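PDB 6DQX: ribonucleoside-diphosphate reductase, alpha chain from Actinobacillus ureae ATCC 25976, which probably reduces ribonucleoside diphosphates to the corresponding deoxyribonucleoside diphosphates as the catalytic subunit of a class Id ribonucleotide reductase. Local coordinates for residues V212-D217 against Q231-L236; N296-D301 against G425-S430. One frame throughout, in Å; residues are numbered along the deposited sequence.

Interaction 1 of 2, residues V212-D217 against Q231-L236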
loop_
_atom_site.group_PDB
_atom_site.type_symbol
_atom_site.label_atom_id
_atom_site.label_comp_id
_atom_site.label_asym_id
_atom_site.label_seq_id
_atom_site.Cartn_x
_atom_site.Cartn_y
_atom_site.Cartn_z
ATOM N N VAL A 212 -19.431 -8.123 7.960
ATOM C CA VAL A 212 -19.743 -9.376 7.308
ATOM C C VAL A 212 -21.087 -9.284 6.602
ATOM O O VAL A 212 -22.110 -8.890 7.207
ATOM C CB VAL A 212 -19.718 -10.543 8.309
ATOM C CG1 VAL A 212 -20.196 -11.822 7.630
ATOM C CG2 VAL A 212 -18.298 -10.722 8.851
ATOM N N CYS A 213 -21.081 -9.621 5.326
ATOM C CA CYS A 213 -22.291 -9.586 4.513
ATOM C C CYS A 213 -23.027 -10.911 4.576
ATOM O O CYS A 213 -22.507 -11.943 4.167
ATOM C CB CYS A 213 -21.976 -9.176 3.069
ATOM S SG CYS A 213 -20.760 -7.858 2.956
ATOM N N VAL A 214 -24.251 -10.873 5.103
ATOM C CA VAL A 214 -25.013 -12.072 5.435
ATOM C C VAL A 214 -26.337 -12.076 4.695
ATOM O O VAL A 214 -27.161 -11.162 4.908
ATOM C CB VAL A 214 -25.329 -12.101 6.955
ATOM C CG1 VAL A 214 -26.093 -13.372 7.315
ATOM C CG2 VAL A 214 -24.060 -11.974 7.768
ATOM N N GLY A 215 -26.533 -13.079 3.834
ATOM C CA GLY A 215 -27.718 -13.217 3.000
ATOM C C GLY A 215 -28.888 -13.911 3.690
ATOM O O GLY A 215 -28.720 -14.620 4.688
ATOM N N HIS A 216 -30.074 -13.712 3.128
ATOM C CA HIS A 216 -31.304 -14.312 3.636
ATOM C C HIS A 216 -31.244 -15.848 3.556
ATOM O O HIS A 216 -31.428 -16.520 4.567
ATOM C CB HIS A 216 -32.509 -13.785 2.830
ATOM C CG HIS A 216 -33.820 -14.413 3.206
ATOM N ND1 HIS A 216 -34.494 -14.094 4.365
ATOM C CD2 HIS A 216 -34.578 -15.339 2.568
ATOM C CE1 HIS A 216 -35.614 -14.799 4.426
ATOM N NE2 HIS A 216 -35.686 -15.562 3.350
ATOM N N ASP A 217 -30.931 -16.378 2.377
ATOM C CA ASP A 217 -30.913 -17.843 2.166
ATOM C C ASP A 217 -29.881 -18.535 3.072
ATOM O O ASP A 217 -30.160 -19.601 3.611
ATOM C CB ASP A 217 -30.667 -18.195 0.691
ATOM C CG ASP A 217 -31.818 -17.824 -0.206
ATOM O OD1 ASP A 217 -32.957 -17.679 0.285
ATOM O OD2 ASP A 217 -31.596 -17.695 -1.433
ATOM N N GLN A 231 -22.252 -23.318 13.503
ATOM C CA GLN A 231 -20.974 -23.033 14.208
ATOM C C GLN A 231 -20.291 -21.737 13.784
ATOM O O GLN A 231 -19.680 -21.057 14.599
ATOM C CB GLN A 231 -19.952 -24.203 14.126
ATOM C CG GLN A 231 -19.717 -24.923 15.463
ATOM C CD GLN A 231 -19.386 -23.979 16.628
ATOM O OE1 GLN A 231 -18.770 -22.918 16.439
ATOM N NE2 GLN A 231 -19.806 -24.361 17.843
ATOM N N LEU A 232 -20.361 -21.418 12.500
ATOM C CA LEU A 232 -19.805 -20.167 12.003
ATOM C C LEU A 232 -20.565 -18.979 12.594
ATOM O O LEU A 232 -19.960 -18.027 13.060
ATOM C CB LEU A 232 -19.866 -20.134 10.478
ATOM C CG LEU A 232 -19.130 -18.989 9.787
ATOM C CD1 LEU A 232 -17.625 -19.116 9.972
ATOM C CD2 LEU A 232 -19.470 -18.985 8.302
ATOM N N TRP A 233 -21.895 -19.056 12.582
ATOM C CA TRP A 233 -22.729 -17.982 13.116
ATOM C C TRP A 233 -22.432 -17.810 14.590
ATOM O O TRP A 233 -22.261 -16.690 15.052
ATOM C CB TRP A 233 -24.199 -18.288 12.875
ATOM C CG TRP A 233 -25.148 -17.196 13.272
ATOM C CD1 TRP A 233 -26.106 -17.254 14.242
ATOM C CD2 TRP A 233 -25.247 -15.893 12.689
ATOM N NE1 TRP A 233 -26.794 -16.059 14.308
ATOM C CE2 TRP A 233 -26.292 -15.210 13.363
ATOM C CE3 TRP A 233 -24.564 -15.234 11.660
ATOM C CZ2 TRP A 233 -26.652 -13.895 13.050
ATOM C CZ3 TRP A 233 -24.923 -13.916 11.354
ATOM C CH2 TRP A 233 -25.961 -13.267 12.049
ATOM N N ALA A 234 -22.332 -18.925 15.318
ATOM C CA ALA A 234 -21.978 -18.882 16.748
ATOM C C ALA A 234 -20.654 -18.175 17.000
ATOM O O ALA A 234 -20.550 -17.366 17.909
ATOM C CB ALA A 234 -21.952 -20.290 17.346
ATOM N N LYS A 235 -19.648 -18.468 16.178
ATOM C CA LYS A 235 -18.350 -17.811 16.294
ATOM C C LYS A 235 -18.442 -16.295 16.015
ATOM O O LYS A 235 -17.851 -15.498 16.717
ATOM C CB LYS A 235 -17.328 -18.483 15.356
ATOM C CG LYS A 235 -15.924 -17.943 15.529
ATOM C CD LYS A 235 -14.880 -18.633 14.660
ATOM C CE LYS A 235 -13.525 -17.974 14.903
ATOM N NZ LYS A 235 -12.393 -18.664 14.222
ATOM N N LEU A 236 -19.194 -15.908 14.989
ATOM C CA LEU A 236 -19.388 -14.486 14.680
ATOM C C LEU A 236 -19.998 -13.747 15.876
ATOM O O LEU A 236 -19.498 -12.694 16.287
ATOM C CB LEU A 236 -20.259 -14.335 13.425
ATOM C CG LEU A 236 -20.381 -12.924 12.839
ATOM C CD1 LEU A 236 -20.770 -13.002 11.367
ATOM C CD2 LEU A 236 -21.374 -12.080 13.629
#
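Val212 meets Leu236 where strand 209-213 of the ribonucleotide reductase barrel packs against helix 227-243. Both belong to a beta-alpha-beta crossover: helices 216-223 and 227-243 form the connection from this strand to its parallel neighbour, strand 247-249. The backbones stay well apart, 9.0 Å between Val212 CA and Leu236 CA, so side chains alone bridge the layers, without a hydrogen bond across. The ends of the Val212 and Leu236 side chains meet head-on. Leu236 inserts a single methyl, CD1, which sits 4.0 Å from Val212 CG1 and 4.2 Å from Val212 CG2, resting against the fork of the valine rather than beside one branch. Ile187 and Pro246 also touch Val212.

Cys213 turns to the other side of the strand, toward Tyr184 and Asp186 of strand 181-186. Val214 comes back to the helix side, as expected for an extended chain, and its side chain lies nearly perpendicular to that of Trp233. Chi1 of -175° takes the indole off its helix toward residues 212-217, and its six-membered ring arrives first, while NE1 is hydrogen-bonded to Asn536. Trp218 and Met222 of helix 216-223, which has Gly215 as its N-cap, also pack on Trp233. Val214 CG2 lies at the ring edge, near the indole plane, 4.2 Å from Trp233 CZ3.

Interaction 2 of 2, residues N296-D301 against G425-S430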
loop_
_atom_site.group_PDB
_atom_site.type_symbol
_atom_site.label_atom_id
_atom_site.label_comp_id
_atom_site.label_asym_id
_atom_site.label_seq_id
_atom_site.Cartn_x
_atom_site.Cartn_y
_atom_site.Cartn_z
ATOM N N ASN A 296 -32.324 18.420 13.684
ATOM C CA ASN A 296 -32.418 18.279 15.123
ATOM C C ASN A 296 -33.871 18.007 15.468
ATOM O O ASN A 296 -34.695 18.935 15.488
ATOM C CB ASN A 296 -31.968 19.562 15.815
ATOM C CG ASN A 296 -31.880 19.428 17.310
ATOM O OD1 ASN A 296 -32.240 18.407 17.879
ATOM N ND2 ASN A 296 -31.452 20.511 17.977
ATOM N N LEU A 297 -34.159 16.753 15.777
ATOM C CA LEU A 297 -35.542 16.344 16.093
ATOM C C LEU A 297 -36.086 16.931 17.389
ATOM O O LEU A 297 -37.315 16.944 17.586
ATOM C CB LEU A 297 -35.648 14.838 16.145
ATOM C CG LEU A 297 -35.220 14.091 14.881
ATOM C CD1 LEU A 297 -35.525 12.620 15.012
ATOM C CD2 LEU A 297 -35.831 14.640 13.598
ATOM N N LEU A 298 -35.218 17.443 18.273
ATOM C CA LEU A 298 -35.712 18.149 19.466
ATOM C C LEU A 298 -36.728 19.222 19.089
ATOM O O LEU A 298 -37.704 19.468 19.829
ATOM C CB LEU A 298 -34.553 18.783 20.239
ATOM C CG LEU A 298 -34.904 19.644 21.467
ATOM C CD1 LEU A 298 -35.727 18.833 22.447
ATOM C CD2 LEU A 298 -33.627 20.137 22.137
ATOM N N TYR A 299 -36.509 19.871 17.948
ATOM C CA TYR A 299 -37.365 20.948 17.494
ATOM C C TYR A 299 -38.334 20.567 16.391
ATOM O O TYR A 299 -38.814 21.437 15.669
ATOM C CB TYR A 299 -36.476 22.140 17.086
ATOM C CG TYR A 299 -35.620 22.649 18.221
ATOM C CD1 TYR A 299 -36.193 23.035 19.439
ATOM C CD2 TYR A 299 -34.224 22.734 18.098
ATOM C CE1 TYR A 299 -35.412 23.488 20.489
ATOM C CE2 TYR A 299 -33.435 23.181 19.154
ATOM C CZ TYR A 299 -34.029 23.569 20.338
ATOM O OH TYR A 299 -33.251 24.024 21.381
ATOM N N PHE A 300 -38.640 19.275 16.255
ATOM C CA PHE A 300 -39.547 18.803 15.194
ATOM C C PHE A 300 -40.837 19.616 15.120
ATOM O O PHE A 300 -41.253 20.050 14.033
ATOM C CB PHE A 300 -39.881 17.318 15.365
ATOM C CG PHE A 300 -40.864 16.802 14.349
ATOM C CD1 PHE A 300 -40.488 16.621 13.023
ATOM C CD2 PHE A 300 -42.181 16.531 14.710
ATOM C CE1 PHE A 300 -41.401 16.177 12.075
ATOM C CE2 PHE A 300 -43.090 16.078 13.760
ATOM C CZ PHE A 300 -42.707 15.897 12.450
ATOM N N ASP A 301 -41.445 19.841 16.273
ATOM C CA ASP A 301 -42.735 20.553 16.314
ATOM C C ASP A 301 -42.620 22.029 15.915
ATOM O O ASP A 301 -43.631 22.639 15.537
ATOM C CB ASP A 301 -43.415 20.334 17.662
ATOM C CG ASP A 301 -43.947 18.927 17.788
ATOM O OD1 ASP A 301 -44.531 18.481 16.793
ATOM O OD2 ASP A 301 -43.779 18.262 18.834
ATOM N N GLY A 425 -26.083 21.627 21.318
ATOM C CA GLY A 425 -26.835 21.656 22.569
ATOM C C GLY A 425 -26.778 20.402 23.408
ATOM O O GLY A 425 -27.660 20.198 24.232
ATOM N N SER A 426 -25.779 19.539 23.176
ATOM C CA SER A 426 -25.674 18.247 23.869
ATOM C C SER A 426 -26.964 17.402 23.770
ATOM O O SER A 426 -27.346 16.724 24.704
ATOM C CB SER A 426 -25.258 18.430 25.337
ATOM O OG SER A 426 -23.951 18.924 25.383
ATOM N N VAL A 427 -27.615 17.447 22.618
ATOM C CA VAL A 427 -28.783 16.572 22.387
ATOM C C VAL A 427 -28.382 15.116 22.223
ATOM O O VAL A 427 -27.190 14.772 22.113
ATOM C CB VAL A 427 -29.663 17.024 21.194
ATOM C CG1 VAL A 427 -30.266 18.384 21.484
ATOM C CG2 VAL A 427 -28.916 16.979 19.875
ATOM N N SER A 428 -29.378 14.237 22.269
ATOM C CA SER A 428 -29.140 12.823 22.186
ATOM C C SER A 428 -28.543 12.487 20.807
ATOM O O SER A 428 -28.797 13.157 19.812
ATOM C CB SER A 428 -30.436 12.024 22.445
ATOM O OG SER A 428 -31.428 12.404 21.513
ATOM N N PRO A 429 -27.723 11.449 20.755
ATOM C CA PRO A 429 -27.098 11.073 19.476
ATOM C C PRO A 429 -28.018 10.329 18.517
ATOM O O PRO A 429 -28.709 9.424 18.934
ATOM C CB PRO A 429 -25.939 10.187 19.914
ATOM C CG PRO A 429 -26.334 9.644 21.222
ATOM C CD PRO A 429 -27.347 10.532 21.851
ATOM N N SER A 430 -28.054 10.764 17.249
ATOM C CA SER A 430 -28.864 10.136 16.192
ATOM C C SER A 430 -30.210 9.660 16.723
ATOM O O SER A 430 -30.979 10.479 17.244
ATOM C CB SER A 430 -28.101 9.051 15.371
ATOM O OG SER A 430 -27.886 7.873 16.109
#
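Leu298 and Val427 meet at a slant, methyl against methyl: Leu298 CD2 lies 3.8 Å from Val427 CG1. The leucine reaches across with CG anti to its own N (chi1 176°), its CB already directed at the 425-430 loop, and Val427 points back at it. Asn296 approaches the same valine obliquely. Its OD1 stands 4.1 Å from both Val427 CG1 and Val427 CG2, a van der Waals approach of the carbonyl oxygen to the pair of methyls.

The amide is held on two counts. OD1 accepts from Leu298 N at 3.2 Å, forming an Asx turn. The donor lies above the carbonyl plane, 50° out of it. At the other end, ND2 is hydrogen-bonded to Gly83 O. The turn thus ties the two residues that touch Val427 to each other, just where the chain enters the 3-10 segment 297-298.

Around this contact, Val427 also packs on Leu351 at the end of strand 347-351 and on Ser355 of helix 353-359, while Leu298 touches Ala359 of that helix. The contact therefore joins the end of barrel strand 288-296 and the 3-10 segment after it to the loop following helix 418-423, beside the adjoining strand 347-351 and its following helix.

Interaction 1 and interaction 2 lie on opposite sides of the chain's centre, with their own centres 35 Å apart and their nearest atoms about 20 Å apart, so neither touches the other. Both join an end of a strand of the same mixed sheet to a neighbouring element: a helix only 14 residues further on in interaction 1, a loop 124 residues further on in interaction 2. The whole of interaction 1 precedes interaction 2 in the sequence. Both are away from the magnesium-binding His65. Separately, a modelled magnesium ion lies about 13 Å from the side chain of Val214 in interaction 1. Each is buried packing within one subunit, untouched by the other chain of the assembly.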